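Local structure of enoyl-CoA hydratase (Mycobacterium tuberculosis, 4JJT) at residues R38-L43 / P84-M89; D45-D50 / A88-V93; S118-F123 / V176-L181. The protein probably catalyses the addition of water across the carbon-carbon double bond of enoyl-CoA thioesters, as a lyase of the crotonase family. All coordinates share one frame; numbering follows the deposited sequence.

How the interactions relate
Interactions 1 and 2 are neighbours, their centres 10 Å apart. Both dock helix 33-48 against the loop that leads into strand 93-97; they share Ala88 and Met89, and Trp86 of the first packs on Val93 of the second. Together they fasten successive parts of that helix to successive parts of the loop. Interaction 3 comes later in the chain; its centre is 25 Å from that of interaction 1, on the opposite side of the chain's centre, and 26 Å from that of interaction 2. It joins the ends of strands 114-118 and 174-176, neighbours in the same six-stranded sheet as strand 93-97, the second of them an outermost strand within this chain.

Interaction 1 (R38-L43 / P84-M89); sequences RFFAAL and PRWPAM
Arg85 opens the contact by laying its aliphatic base over Phe40: CB sits 3.8 Å from the centroid of the Phe40 ring, 12° off the normal, in a CH-pi contact. The chain then bends at chi3 (62°), which sets Phe40 CD2 over one face of the guanidinium, toward its rim, the two planes 42° apart. The opposite face of the Phe40 ring meets Phe39 CD2 of the same helix, nearer the rim. Trp86 follows. Leu43 CD1 stands 3.6 Å from the centroid of the tryptophan's six-membered ring, almost on the normal, while Phe39 CZ touches Trp86 CZ3 at 3.6 Å, the indole carbon lying at the edge of the phenylalanine ring. Pro87 adds its CD at 4.1 Å from Leu43 CD1. At the end of the segment the selenomethionine Met89 crosses Leu43 at about a right angle, SE 4.0 Å from Leu43 CD2. The packing is apolar; the charged end of Arg85 instead forms a salt bridge with Asp37, the residue before Arg38 on helix 33-48. Helix 104-111 borders the cluster, with Leu108 touching Phe39 and Trp86 and Tyr111 stacked on the indole, while Leu20 of strand 17-22 packs against Leu43.

Interaction 2 (D45-D50 / A88-V93); sequences DAEADD and AMTKPV
Glu47 reaches from the last turn of helix 33-48 to grip the backbone and hydroxyl of Thr90. Its CG lies anti to the backbone N (chi1 179°) and the chain bends at chi2, which carries the carboxylate across to the loop. Thr90 N donates to Glu47 OE1 at 2.9 Å, approaching from above the carboxylate plane. Thr90 OG1 donates to Glu47 OE2 at 2.7 Å and uses the syn lone pair of that oxygen. Thus one carboxylate serves both donors of a single residue, with each oxygen taking one of the two main bonds, and the pair should fix the rotation of the group. Two weak bonds supplement them: Thr90 N also reaches OE2, and Lys91 N lies 3.5 Å from Glu47 OE1. Met89 CB also comes to 3.3 Å from Glu47 OE1.

Lys91 runs the other way, fully extended beyond CG along the end of the helix. Its ammonium group is placed for the carbonyl of Ala46 and that of Ile52, just beyond the helix, although its modelled position is crowded and the exact lengths are doubtful. Asp49, where the chain leaves helical geometry, accepts at OD1 from the backbone N of Asp51.

The exchange is reciprocal: an acid on the helix receives N-H and O-H groups from the loop, and a loop lysine supplies its charge to the carbonyl of Ala46 in the last helical turn and that of Ile52 beyond it. That charge would probably be stabilised by the negative end of the helix dipole and by nearby acids such as Asp50.

Interaction 3 (S118-F123 / V176-L181); sequences SEHARF and VAHDQL
Ser118 OG is held by two groups, one from each segment. It lies 2.8 Å from His178 ND1, at the edge of the imidazole and in its plane, and it accepts a nearly straight bond from His120 N at 3.1 Å (172°). With chi1 at 166°, OG points away from the backbone N of Ser118 and toward the side on which His178 ND1 and His120 N lie. His178 is held at its other nitrogen as well: NE2 is hydrogen-bonded to Asp61 OD2, so the ring is pinned at two positions and its rotation should be well defined.

The bond from His120 N makes an ST turn, superimposed on the type I beta turn from Ser118 to Ala121, which closes with Ala121 N bonded to Ser118 O. This turn leads the chain from strand 114-118 of the main sheet into strand 122-124 of the smaller sheet. In the crotonase-like fold of this chain, strand 174-176 is the outermost strand next to 114-118, and the contact lies where both strands end and helix 181-193 starts.

Beside this, Glu119 sends its extended side chain across His178 at about a right angle. OE1 accepts from His178 N at 3.3 Å, the donor coming from above the carboxylate plane, while Glu119 CG sits over the centre of the His120 ring, 3.8 Å above its plane. The two imidazoles meet obliquely, planes 45° apart, with His120 CD2 3.5 Å from His178 ND1. Leu181 CD1 comes to 4.0 Å from Ser118 N, and the same leucine packs on Ala96 of strand 93-97 and on Asn98.

Interaction 1 (R38-L43 / P84-M89)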
ATOM      1  N   ARG A  38     -14.254  31.187  -4.020  1.00 44.14           N
ATOM      2  CA  ARG A  38     -14.464  31.809  -2.721  1.00 44.96           C
ATOM      3  C   ARG A  38     -14.561  30.785  -1.591  1.00 38.67           C
ATOM      4  O   ARG A  38     -14.089  31.037  -0.483  1.00 35.56           O
ATOM      5  CB  ARG A  38     -15.701  32.710  -2.752  1.00 47.61           C
ATOM      6  CG  ARG A  38     -15.510  34.029  -2.021  1.00 58.09           C
ATOM      7  CD  ARG A  38     -16.699  34.960  -2.209  1.00 67.78           C
ATOM      8  NE  ARG A  38     -16.902  35.327  -3.607  1.00 76.24           N
ATOM      9  CZ  ARG A  38     -17.855  36.152  -4.027  1.00 80.95           C
ATOM     10  NH1 ARG A  38     -17.973  36.432  -5.316  1.00 81.26           N
ATOM     11  NH2 ARG A  38     -18.690  36.700  -3.152  1.00 81.76           N
ATOM     12  N   PHE A  39     -15.174  29.636  -1.869  1.00 31.70           N
ATOM     13  CA  PHE A  39     -15.295  28.583  -0.858  1.00 35.09           C
ATOM     14  C   PHE A  39     -13.934  28.056  -0.423  1.00 36.76           C
ATOM     15  O   PHE A  39     -13.635  27.993   0.770  1.00 39.24           O
ATOM     16  CB  PHE A  39     -16.153  27.417  -1.361  1.00 36.02           C
ATOM     17  CG  PHE A  39     -16.112  26.201  -0.472  1.00 33.98           C
ATOM     18  CD1 PHE A  39     -16.843  26.161   0.700  1.00 36.75           C
ATOM     19  CD2 PHE A  39     -15.341  25.101  -0.809  1.00 32.36           C
ATOM     20  CE1 PHE A  39     -16.806  25.048   1.518  1.00 37.92           C
ATOM     21  CE2 PHE A  39     -15.301  23.987   0.008  1.00 38.28           C
ATOM     22  CZ  PHE A  39     -16.034  23.963   1.171  1.00 40.72           C
ATOM     23  N   PHE A  40     -13.114  27.676  -1.396  1.00 36.89           N
ATOM     24  CA  PHE A  40     -11.794  27.118  -1.106  1.00 38.53           C
ATOM     25  C   PHE A  40     -10.846  28.165  -0.530  1.00 43.29           C
ATOM     26  O   PHE A  40      -9.876  27.829   0.148  1.00 46.59           O
ATOM     27  CB  PHE A  40     -11.193  26.460  -2.354  1.00 37.11           C
ATOM     28  CG  PHE A  40     -11.921  25.218  -2.794  1.00 36.07           C
ATOM     29  CD1 PHE A  40     -12.053  24.139  -1.940  1.00 28.51           C
ATOM     30  CD2 PHE A  40     -12.466  25.126  -4.062  1.00 34.80           C
ATOM     31  CE1 PHE A  40     -12.721  23.001  -2.338  1.00 29.32           C
ATOM     32  CE2 PHE A  40     -13.135  23.989  -4.465  1.00 30.71           C
ATOM     33  CZ  PHE A  40     -13.261  22.925  -3.603  1.00 31.98           C
ATOM     34  N   ALA A  41     -11.133  29.434  -0.806  1.00 27.29           N
ATOM     35  CA  ALA A  41     -10.381  30.530  -0.215  1.00 33.17           C
ATOM     36  C   ALA A  41     -10.802  30.698   1.237  1.00 36.02           C
ATOM     37  O   ALA A  41      -9.983  31.002   2.102  1.00 36.47           O
ATOM     38  CB  ALA A  41     -10.618  31.815  -0.987  1.00 31.19           C
ATOM     39  N   ALA A  42     -12.090  30.489   1.491  1.00 26.24           N
ATOM     40  CA  ALA A  42     -12.647  30.610   2.832  1.00 38.61           C
ATOM     41  C   ALA A  42     -12.080  29.561   3.784  1.00 39.74           C
ATOM     42  O   ALA A  42     -11.794  29.856   4.945  1.00 38.51           O
ATOM     43  CB  ALA A  42     -14.159  30.514   2.784  1.00 24.23           C
ATOM     44  N   LEU A  43     -11.930  28.336   3.290  1.00 37.76           N
ATOM     45  CA  LEU A  43     -11.367  27.252   4.087  1.00 33.81           C
ATOM     46  C   LEU A  43      -9.935  27.560   4.498  1.00 38.40           C
ATOM     47  O   LEU A  43      -9.543  27.315   5.638  1.00 42.96           O
ATOM     48  CB  LEU A  43     -11.411  25.928   3.319  1.00 34.32           C
ATOM     49  CG  LEU A  43     -12.753  25.211   3.225  1.00 34.61           C
ATOM     50  CD1 LEU A  43     -12.600  23.889   2.483  1.00 37.38           C
ATOM     51  CD2 LEU A  43     -13.321  24.988   4.617  1.00 32.40           C
ATOM     52  N   PRO A  84      -8.865  18.697  -7.914  1.00 44.90           N
ATOM     53  CA  PRO A  84      -9.256  18.832  -6.504  1.00 37.91           C
ATOM     54  C   PRO A  84      -8.520  19.983  -5.824  1.00 38.82           C
ATOM     55  O   PRO A  84      -7.323  20.161  -6.053  1.00 47.14           O
ATOM     56  CB  PRO A  84      -8.820  17.497  -5.898  1.00 35.75           C
ATOM     57  CG  PRO A  84      -7.705  17.056  -6.748  1.00 39.77           C
ATOM     58  CD  PRO A  84      -8.053  17.489  -8.139  1.00 41.43           C
ATOM     59  N   ARG A  85      -9.225  20.745  -4.992  1.00 37.37           N
ATOM     60  CA  ARG A  85      -8.663  21.963  -4.417  1.00 37.98           C
ATOM     61  C   ARG A  85      -8.773  22.025  -2.895  1.00 36.74           C
ATOM     62  O   ARG A  85      -8.232  22.938  -2.271  1.00 44.09           O
ATOM     63  CB  ARG A  85      -9.341  23.190  -5.028  1.00 39.17           C
ATOM     64  CG  ARG A  85      -9.281  23.229  -6.541  1.00 48.05           C
ATOM     65  CD  ARG A  85     -10.106  24.372  -7.095  1.00 51.16           C
ATOM     66  NE  ARG A  85      -9.612  25.670  -6.645  1.00 56.37           N
ATOM     67  CZ  ARG A  85     -10.191  26.829  -6.937  1.00 54.04           C
ATOM     68  NH1 ARG A  85      -9.672  27.962  -6.487  1.00 53.59           N
ATOM     69  NH2 ARG A  85     -11.290  26.855  -7.681  1.00 50.49           N
ATOM     70  N   TRP A  86      -9.473  21.061  -2.304  1.00 29.88           N
ATOM     71  CA  TRP A  86      -9.657  21.024  -0.854  1.00 28.67           C
ATOM     72  C   TRP A  86      -8.307  20.954  -0.140  1.00 33.09           C
ATOM     73  O   TRP A  86      -7.603  19.952  -0.231  1.00 39.60           O
ATOM     74  CB  TRP A  86     -10.531  19.833  -0.454  1.00 29.28           C
ATOM     75  CG  TRP A  86     -11.043  19.891   0.963  1.00 34.54           C
ATOM     76  CD1 TRP A  86     -10.323  19.682   2.102  1.00 30.14           C
ATOM     77  CD2 TRP A  86     -12.387  20.160   1.383  1.00 32.21           C
ATOM     78  NE1 TRP A  86     -11.130  19.812   3.202  1.00 33.14           N
ATOM     79  CE2 TRP A  86     -12.403  20.104   2.790  1.00 33.58           C
ATOM     80  CE3 TRP A  86     -13.577  20.446   0.709  1.00 29.89           C
ATOM     81  CZ2 TRP A  86     -13.557  20.323   3.534  1.00 28.12           C
ATOM     82  CZ3 TRP A  86     -14.723  20.661   1.447  1.00 27.67           C
ATOM     83  CH2 TRP A  86     -14.706  20.598   2.848  1.00 29.49           C
ATOM     84  N   PRO A  87      -7.946  22.025   0.581  1.00 36.23           N
ATOM     85  CA  PRO A  87      -6.617  22.174   1.185  1.00 36.57           C
ATOM     86  C   PRO A  87      -6.416  21.308   2.426  1.00 37.85           C
ATOM     87  O   PRO A  87      -7.384  20.844   3.024  1.00 36.22           O
ATOM     88  CB  PRO A  87      -6.585  23.656   1.564  1.00 33.99           C
ATOM     89  CG  PRO A  87      -7.996  23.975   1.863  1.00 30.54           C
ATOM     90  CD  PRO A  87      -8.831  23.152   0.919  1.00 30.19           C
ATOM     91  N   ALA A  88      -5.159  21.097   2.803  1.00 38.92           N
ATOM     92  CA  ALA A  88      -4.836  20.350   4.013  1.00 38.71           C
ATOM     93  C   ALA A  88      -5.206  21.184   5.239  1.00 44.57           C
ATOM     94  O   ALA A  88      -4.858  22.361   5.321  1.00 52.01           O
ATOM     95  CB  ALA A  88      -3.360  19.983   4.031  1.00 35.43           C
HETATM   96  N   MSE A  89      -5.925  20.583   6.181  1.00 42.52           N
HETATM   97  CA  MSE A  89      -6.416  21.318   7.344  1.00 39.19           C
HETATM   98  C   MSE A  89      -6.237  20.532   8.643  1.00 42.53           C
HETATM   99  O   MSE A  89      -6.331  19.304   8.657  1.00 45.68           O
HETATM  100  CB  MSE A  89      -7.890  21.700   7.159  1.00 31.40           C
HETATM  101  CG  MSE A  89      -8.163  22.569   5.937  1.00 38.07           C
HETATM  102 SE   MSE A  89     -10.025  23.110   5.741  0.64 63.83          SE
HETATM  103  CE  MSE A  89     -10.122  24.412   7.189  1.00 69.49           C
TER

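Interaction 2 (D45-D50 / A88-V93)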
ATOM      1  N   ASP A  45      -8.559  30.479   4.850  1.00 39.01           N
ATOM      2  CA  ASP A  45      -8.615  31.529   5.860  1.00 42.32           C
ATOM      3  C   ASP A  45      -8.862  30.937   7.243  1.00 39.37           C
ATOM      4  O   ASP A  45      -8.195  31.299   8.213  1.00 40.52           O
ATOM      5  CB  ASP A  45      -9.717  32.534   5.521  1.00 47.91           C
ATOM      6  CG  ASP A  45      -9.304  33.514   4.438  1.00 59.39           C
ATOM      7  OD1 ASP A  45      -8.394  33.189   3.644  1.00 61.36           O
ATOM      8  OD2 ASP A  45      -9.892  34.612   4.378  1.00 65.91           O
ATOM      9  N   ALA A  46      -9.827  30.024   7.323  1.00 30.51           N
ATOM     10  CA  ALA A  46     -10.178  29.373   8.580  1.00 32.40           C
ATOM     11  C   ALA A  46      -8.998  28.607   9.167  1.00 40.76           C
ATOM     12  O   ALA A  46      -8.776  28.616  10.378  1.00 44.96           O
ATOM     13  CB  ALA A  46     -11.361  28.444   8.376  1.00 29.76           C
ATOM     14  N   GLU A  47      -8.246  27.941   8.296  1.00 38.63           N
ATOM     15  CA  GLU A  47      -7.059  27.205   8.705  1.00 39.45           C
ATOM     16  C   GLU A  47      -5.972  28.157   9.189  1.00 39.26           C
ATOM     17  O   GLU A  47      -5.190  27.823  10.078  1.00 43.61           O
ATOM     18  CB  GLU A  47      -6.539  26.349   7.547  1.00 42.12           C
ATOM     19  CG  GLU A  47      -5.274  25.560   7.858  1.00 44.30           C
ATOM     20  CD  GLU A  47      -5.467  24.555   8.976  1.00 51.32           C
ATOM     21  OE1 GLU A  47      -6.594  24.037   9.131  1.00 56.60           O
ATOM     22  OE2 GLU A  47      -4.489  24.285   9.705  1.00 49.41           O
ATOM     23  N   ALA A  48      -5.938  29.350   8.606  1.00 36.69           N
ATOM     24  CA  ALA A  48      -4.906  30.333   8.926  1.00 37.43           C
ATOM     25  C   ALA A  48      -5.289  31.234  10.099  1.00 47.11           C
ATOM     26  O   ALA A  48      -4.430  31.895  10.683  1.00 47.47           O
ATOM     27  CB  ALA A  48      -4.582  31.172   7.700  1.00 38.65           C
ATOM     28  N   ASP A  49      -6.574  31.257  10.442  1.00 50.78           N
ATOM     29  CA  ASP A  49      -7.064  32.121  11.514  1.00 51.17           C
ATOM     30  C   ASP A  49      -6.940  31.446  12.877  1.00 49.23           C
ATOM     31  O   ASP A  49      -7.607  30.447  13.145  1.00 46.05           O
ATOM     32  CB  ASP A  49      -8.521  32.517  11.255  1.00 52.07           C
ATOM     33  CG  ASP A  49      -8.936  33.767  12.013  1.00 63.53           C
ATOM     34  OD1 ASP A  49      -8.273  34.108  13.015  1.00 67.41           O
ATOM     35  OD2 ASP A  49      -9.928  34.410  11.606  1.00 65.51           O
ATOM     36  N   ASP A  50      -6.096  32.008  13.740  1.00 56.43           N
ATOM     37  CA  ASP A  50      -5.861  31.440  15.067  1.00 59.71           C
ATOM     38  C   ASP A  50      -7.067  31.557  15.996  1.00 54.38           C
ATOM     39  O   ASP A  50      -7.102  30.926  17.049  1.00 55.82           O
ATOM     40  CB  ASP A  50      -4.638  32.084  15.727  1.00 66.43           C
ATOM     41  CG  ASP A  50      -3.338  31.695  15.053  1.00 70.35           C
ATOM     42  OD1 ASP A  50      -3.329  30.694  14.305  1.00 70.77           O
ATOM     43  OD2 ASP A  50      -2.322  32.386  15.280  1.00 74.23           O
ATOM     44  N   ALA A  88      -5.159  21.097   2.803  1.00 38.92           N
ATOM     45  CA  ALA A  88      -4.836  20.350   4.013  1.00 38.71           C
ATOM     46  C   ALA A  88      -5.206  21.184   5.239  1.00 44.57           C
ATOM     47  O   ALA A  88      -4.858  22.361   5.321  1.00 52.01           O
ATOM     48  CB  ALA A  88      -3.360  19.983   4.031  1.00 35.43           C
HETATM   49  N   MSE A  89      -5.925  20.583   6.181  1.00 42.52           N
HETATM   50  CA  MSE A  89      -6.416  21.318   7.344  1.00 39.19           C
HETATM   51  C   MSE A  89      -6.237  20.532   8.643  1.00 42.53           C
HETATM   52  O   MSE A  89      -6.331  19.304   8.657  1.00 45.68           O
HETATM   53  CB  MSE A  89      -7.890  21.700   7.159  1.00 31.40           C
HETATM   54  CG  MSE A  89      -8.163  22.569   5.937  1.00 38.07           C
HETATM   55 SE   MSE A  89     -10.025  23.110   5.741  0.64 63.83          SE
HETATM   56  CE  MSE A  89     -10.122  24.412   7.189  1.00 69.49           C
ATOM     57  N   THR A  90      -5.983  21.252   9.734  1.00 42.42           N
ATOM     58  CA  THR A  90      -5.819  20.641  11.051  1.00 45.95           C
ATOM     59  C   THR A  90      -7.024  20.955  11.934  1.00 47.35           C
ATOM     60  O   THR A  90      -7.122  20.476  13.065  1.00 54.22           O
ATOM     61  CB  THR A  90      -4.540  21.140  11.749  1.00 45.84           C
ATOM     62  OG1 THR A  90      -4.542  22.572  11.792  1.00 46.55           O
ATOM     63  CG2 THR A  90      -3.303  20.666  11.001  1.00 45.51           C
ATOM     64  N   LYS A  91      -7.935  21.768  11.407  1.00 37.48           N
ATOM     65  CA  LYS A  91      -9.166  22.114  12.105  1.00 39.60           C
ATOM     66  C   LYS A  91     -10.328  21.341  11.495  1.00 37.39           C
ATOM     67  O   LYS A  91     -10.465  21.290  10.275  1.00 38.46           O
ATOM     68  CB  LYS A  91      -9.428  23.621  12.018  1.00 40.18           C
ATOM     69  CG  LYS A  91      -8.335  24.475  12.645  1.00 39.96           C
ATOM     70  CD  LYS A  91      -8.540  25.955  12.377  1.00 36.23           C
ATOM     71  CE  LYS A  91      -7.343  26.753  12.863  1.00 36.65           C
ATOM     72  NZ  LYS A  91      -7.526  28.214  12.671  1.00 39.79           N
ATOM     73  N   PRO A  92     -11.164  20.730  12.348  1.00 28.68           N
ATOM     74  CA  PRO A  92     -12.292  19.901  11.906  1.00 26.05           C
ATOM     75  C   PRO A  92     -13.338  20.673  11.115  1.00 25.65           C
ATOM     76  O   PRO A  92     -13.641  21.823  11.424  1.00 29.20           O
ATOM     77  CB  PRO A  92     -12.885  19.385  13.220  1.00 24.33           C
ATOM     78  CG  PRO A  92     -12.400  20.326  14.259  1.00 26.28           C
ATOM     79  CD  PRO A  92     -11.049  20.762  13.814  1.00 24.46           C
ATOM     80  N   VAL A  93     -13.887  20.023  10.095  1.00 25.28           N
ATOM     81  CA  VAL A  93     -14.952  20.610   9.295  1.00 25.24           C
ATOM     82  C   VAL A  93     -16.230  19.793   9.438  1.00 30.67           C
ATOM     83  O   VAL A  93     -16.277  18.627   9.049  1.00 30.45           O
ATOM     84  CB  VAL A  93     -14.565  20.684   7.808  1.00 22.22           C
ATOM     85  CG1 VAL A  93     -15.742  21.163   6.977  1.00 19.14           C
ATOM     86  CG2 VAL A  93     -13.360  21.592   7.614  1.00 26.00           C
TER

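Interaction 3 (S118-F123 / V176-L181)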
ATOM      1  N   SER A 118     -29.947  16.571   8.099  1.00 36.31           N
ATOM      2  CA  SER A 118     -31.333  16.941   8.335  1.00 27.34           C
ATOM      3  C   SER A 118     -32.198  15.767   7.916  1.00 32.79           C
ATOM      4  O   SER A 118     -31.739  14.873   7.205  1.00 37.36           O
ATOM      5  CB  SER A 118     -31.710  18.179   7.520  1.00 28.20           C
ATOM      6  OG  SER A 118     -33.111  18.360   7.493  1.00 30.24           O
ATOM      7  N   GLU A 119     -33.453  15.764   8.350  1.00 37.05           N
ATOM      8  CA  GLU A 119     -34.401  14.746   7.920  1.00 37.75           C
ATOM      9  C   GLU A 119     -34.672  14.873   6.424  1.00 38.40           C
ATOM     10  O   GLU A 119     -35.189  13.953   5.791  1.00 40.98           O
ATOM     11  CB  GLU A 119     -35.707  14.880   8.704  1.00 40.74           C
ATOM     12  CG  GLU A 119     -36.321  16.268   8.644  1.00 44.84           C
ATOM     13  CD  GLU A 119     -37.557  16.400   9.510  1.00 48.67           C
ATOM     14  OE1 GLU A 119     -37.825  17.520   9.998  1.00 39.91           O
ATOM     15  OE2 GLU A 119     -38.267  15.388   9.706  1.00 56.90           O
ATOM     16  N   HIS A 120     -34.309  16.025   5.869  1.00 35.08           N
ATOM     17  CA  HIS A 120     -34.533  16.324   4.462  1.00 32.55           C
ATOM     18  C   HIS A 120     -33.293  16.060   3.622  1.00 32.84           C
ATOM     19  O   HIS A 120     -33.311  16.244   2.405  1.00 38.30           O
ATOM     20  CB  HIS A 120     -34.957  17.781   4.300  1.00 36.21           C
ATOM     21  CG  HIS A 120     -36.242  18.108   4.993  1.00 40.32           C
ATOM     22  ND1 HIS A 120     -37.295  17.225   5.051  1.00 43.77           N
ATOM     23  CD2 HIS A 120     -36.637  19.215   5.667  1.00 41.43           C
ATOM     24  CE1 HIS A 120     -38.292  17.775   5.727  1.00 43.56           C
ATOM     25  NE2 HIS A 120     -37.916  18.979   6.110  1.00 44.20           N
ATOM     26  N   ALA A 121     -32.218  15.628   4.271  1.00 28.12           N
ATOM     27  CA  ALA A 121     -30.972  15.351   3.569  1.00 26.44           C
ATOM     28  C   ALA A 121     -31.110  14.188   2.587  1.00 27.46           C
ATOM     29  O   ALA A 121     -31.683  13.145   2.910  1.00 32.91           O
ATOM     30  CB  ALA A 121     -29.854  15.082   4.561  1.00 24.89           C
ATOM     31  N   ARG A 122     -30.587  14.384   1.382  1.00 33.91           N
ATOM     32  CA  ARG A 122     -30.575  13.344   0.362  1.00 35.03           C
ATOM     33  C   ARG A 122     -29.207  13.311  -0.305  1.00 31.36           C
ATOM     34  O   ARG A 122     -28.530  14.333  -0.392  1.00 31.48           O
ATOM     35  CB  ARG A 122     -31.671  13.605  -0.679  1.00 31.88           C
ATOM     36  CG  ARG A 122     -33.086  13.448  -0.157  1.00 36.34           C
ATOM     37  CD  ARG A 122     -34.096  13.650  -1.268  1.00 47.19           C
ATOM     38  NE  ARG A 122     -33.963  14.963  -1.895  1.00 55.29           N
ATOM     39  CZ  ARG A 122     -34.595  15.327  -3.006  1.00 54.16           C
ATOM     40  NH1 ARG A 122     -35.403  14.472  -3.621  1.00 51.66           N
ATOM     41  NH2 ARG A 122     -34.417  16.541  -3.505  1.00 51.31           N
ATOM     42  N   PHE A 123     -28.803  12.136  -0.774  1.00 32.95           N
ATOM     43  CA  PHE A 123     -27.486  11.962  -1.385  1.00 29.68           C
ATOM     44  C   PHE A 123     -27.595  11.207  -2.704  1.00 34.23           C
ATOM     45  O   PHE A 123     -28.250  10.169  -2.781  1.00 38.67           O
ATOM     46  CB  PHE A 123     -26.547  11.214  -0.438  1.00 24.60           C
ATOM     47  CG  PHE A 123     -26.480  11.805   0.939  1.00 30.51           C
ATOM     48  CD1 PHE A 123     -27.359  11.390   1.921  1.00 33.68           C
ATOM     49  CD2 PHE A 123     -25.533  12.764   1.257  1.00 32.29           C
ATOM     50  CE1 PHE A 123     -27.303  11.923   3.187  1.00 32.86           C
ATOM     51  CE2 PHE A 123     -25.472  13.301   2.527  1.00 36.13           C
ATOM     52  CZ  PHE A 123     -26.359  12.879   3.493  1.00 33.19           C
ATOM     53  N   VAL A 176     -31.254  14.658  12.506  1.00 34.19           N
ATOM     54  CA  VAL A 176     -32.057  15.458  13.420  1.00 33.33           C
ATOM     55  C   VAL A 176     -33.184  16.175  12.689  1.00 39.41           C
ATOM     56  O   VAL A 176     -33.182  16.258  11.460  1.00 39.56           O
ATOM     57  CB  VAL A 176     -31.192  16.507  14.141  1.00 33.39           C
ATOM     58  CG1 VAL A 176     -30.086  15.823  14.927  1.00 28.85           C
ATOM     59  CG2 VAL A 176     -30.609  17.487  13.140  1.00 27.91           C
ATOM     60  N   ALA A 177     -34.150  16.686  13.450  1.00 41.41           N
ATOM     61  CA  ALA A 177     -35.226  17.489  12.882  1.00 37.64           C
ATOM     62  C   ALA A 177     -34.627  18.722  12.223  1.00 37.10           C
ATOM     63  O   ALA A 177     -33.625  19.254  12.697  1.00 38.23           O
ATOM     64  CB  ALA A 177     -36.221  17.885  13.959  1.00 38.09           C
ATOM     65  N   HIS A 178     -35.246  19.169  11.135  1.00 34.37           N
ATOM     66  CA  HIS A 178     -34.667  20.187  10.261  1.00 39.21           C
ATOM     67  C   HIS A 178     -34.203  21.460  10.971  1.00 40.06           C
ATOM     68  O   HIS A 178     -33.098  21.941  10.735  1.00 32.56           O
ATOM     69  CB  HIS A 178     -35.642  20.547   9.141  1.00 39.62           C
ATOM     70  CG  HIS A 178     -35.046  21.434   8.094  1.00 45.07           C
ATOM     71  ND1 HIS A 178     -34.072  20.999   7.221  1.00 44.55           N
ATOM     72  CD2 HIS A 178     -35.271  22.733   7.789  1.00 36.26           C
ATOM     73  CE1 HIS A 178     -33.729  21.989   6.419  1.00 33.36           C
ATOM     74  NE2 HIS A 178     -34.443  23.054   6.742  1.00 38.85           N
ATOM     75  N   ASP A 179     -35.044  21.999  11.844  1.00 40.72           N
ATOM     76  CA  ASP A 179     -34.722  23.243  12.537  1.00 43.35           C
ATOM     77  C   ASP A 179     -33.700  23.042  13.656  1.00 34.93           C
ATOM     78  O   ASP A 179     -33.280  24.004  14.302  1.00 49.87           O
ATOM     79  CB  ASP A 179     -35.990  23.897  13.085  1.00 57.26           C
ATOM     80  CG  ASP A 179     -36.951  24.315  11.988  1.00 70.86           C
ATOM     81  OD1 ASP A 179     -36.505  24.478  10.833  1.00 69.35           O
ATOM     82  OD2 ASP A 179     -38.154  24.488  12.281  1.00 77.02           O
ATOM     83  N   GLN A 180     -33.309  21.791  13.880  1.00 41.58           N
ATOM     84  CA  GLN A 180     -32.331  21.472  14.910  1.00 32.49           C
ATOM     85  C   GLN A 180     -30.965  21.189  14.301  1.00 32.89           C
ATOM     86  O   GLN A 180     -30.003  20.916  15.018  1.00 30.06           O
ATOM     87  CB  GLN A 180     -32.785  20.261  15.725  1.00 32.89           C
ATOM     88  CG  GLN A 180     -34.116  20.420  16.437  1.00 35.25           C
ATOM     89  CD  GLN A 180     -33.993  21.179  17.738  1.00 36.17           C
ATOM     90  OE1 GLN A 180     -32.908  21.626  18.108  1.00 42.76           O
ATOM     91  NE2 GLN A 180     -35.106  21.324  18.442  1.00 38.37           N
ATOM     92  N   LEU A 181     -30.885  21.252  12.974  1.00 33.10           N
ATOM     93  CA  LEU A 181     -29.657  20.912  12.256  1.00 27.87           C
ATOM     94  C   LEU A 181     -28.452  21.751  12.676  1.00 27.20           C
ATOM     95  O   LEU A 181     -27.482  21.223  13.215  1.00 32.04           O
ATOM     96  CB  LEU A 181     -29.865  21.024  10.743  1.00 27.78           C
ATOM     97  CG  LEU A 181     -28.585  20.841   9.921  1.00 30.35           C
ATOM     98  CD1 LEU A 181     -28.040  19.430  10.070  1.00 24.79           C
ATOM     99  CD2 LEU A 181     -28.837  21.168   8.465  1.00 27.40           C
TER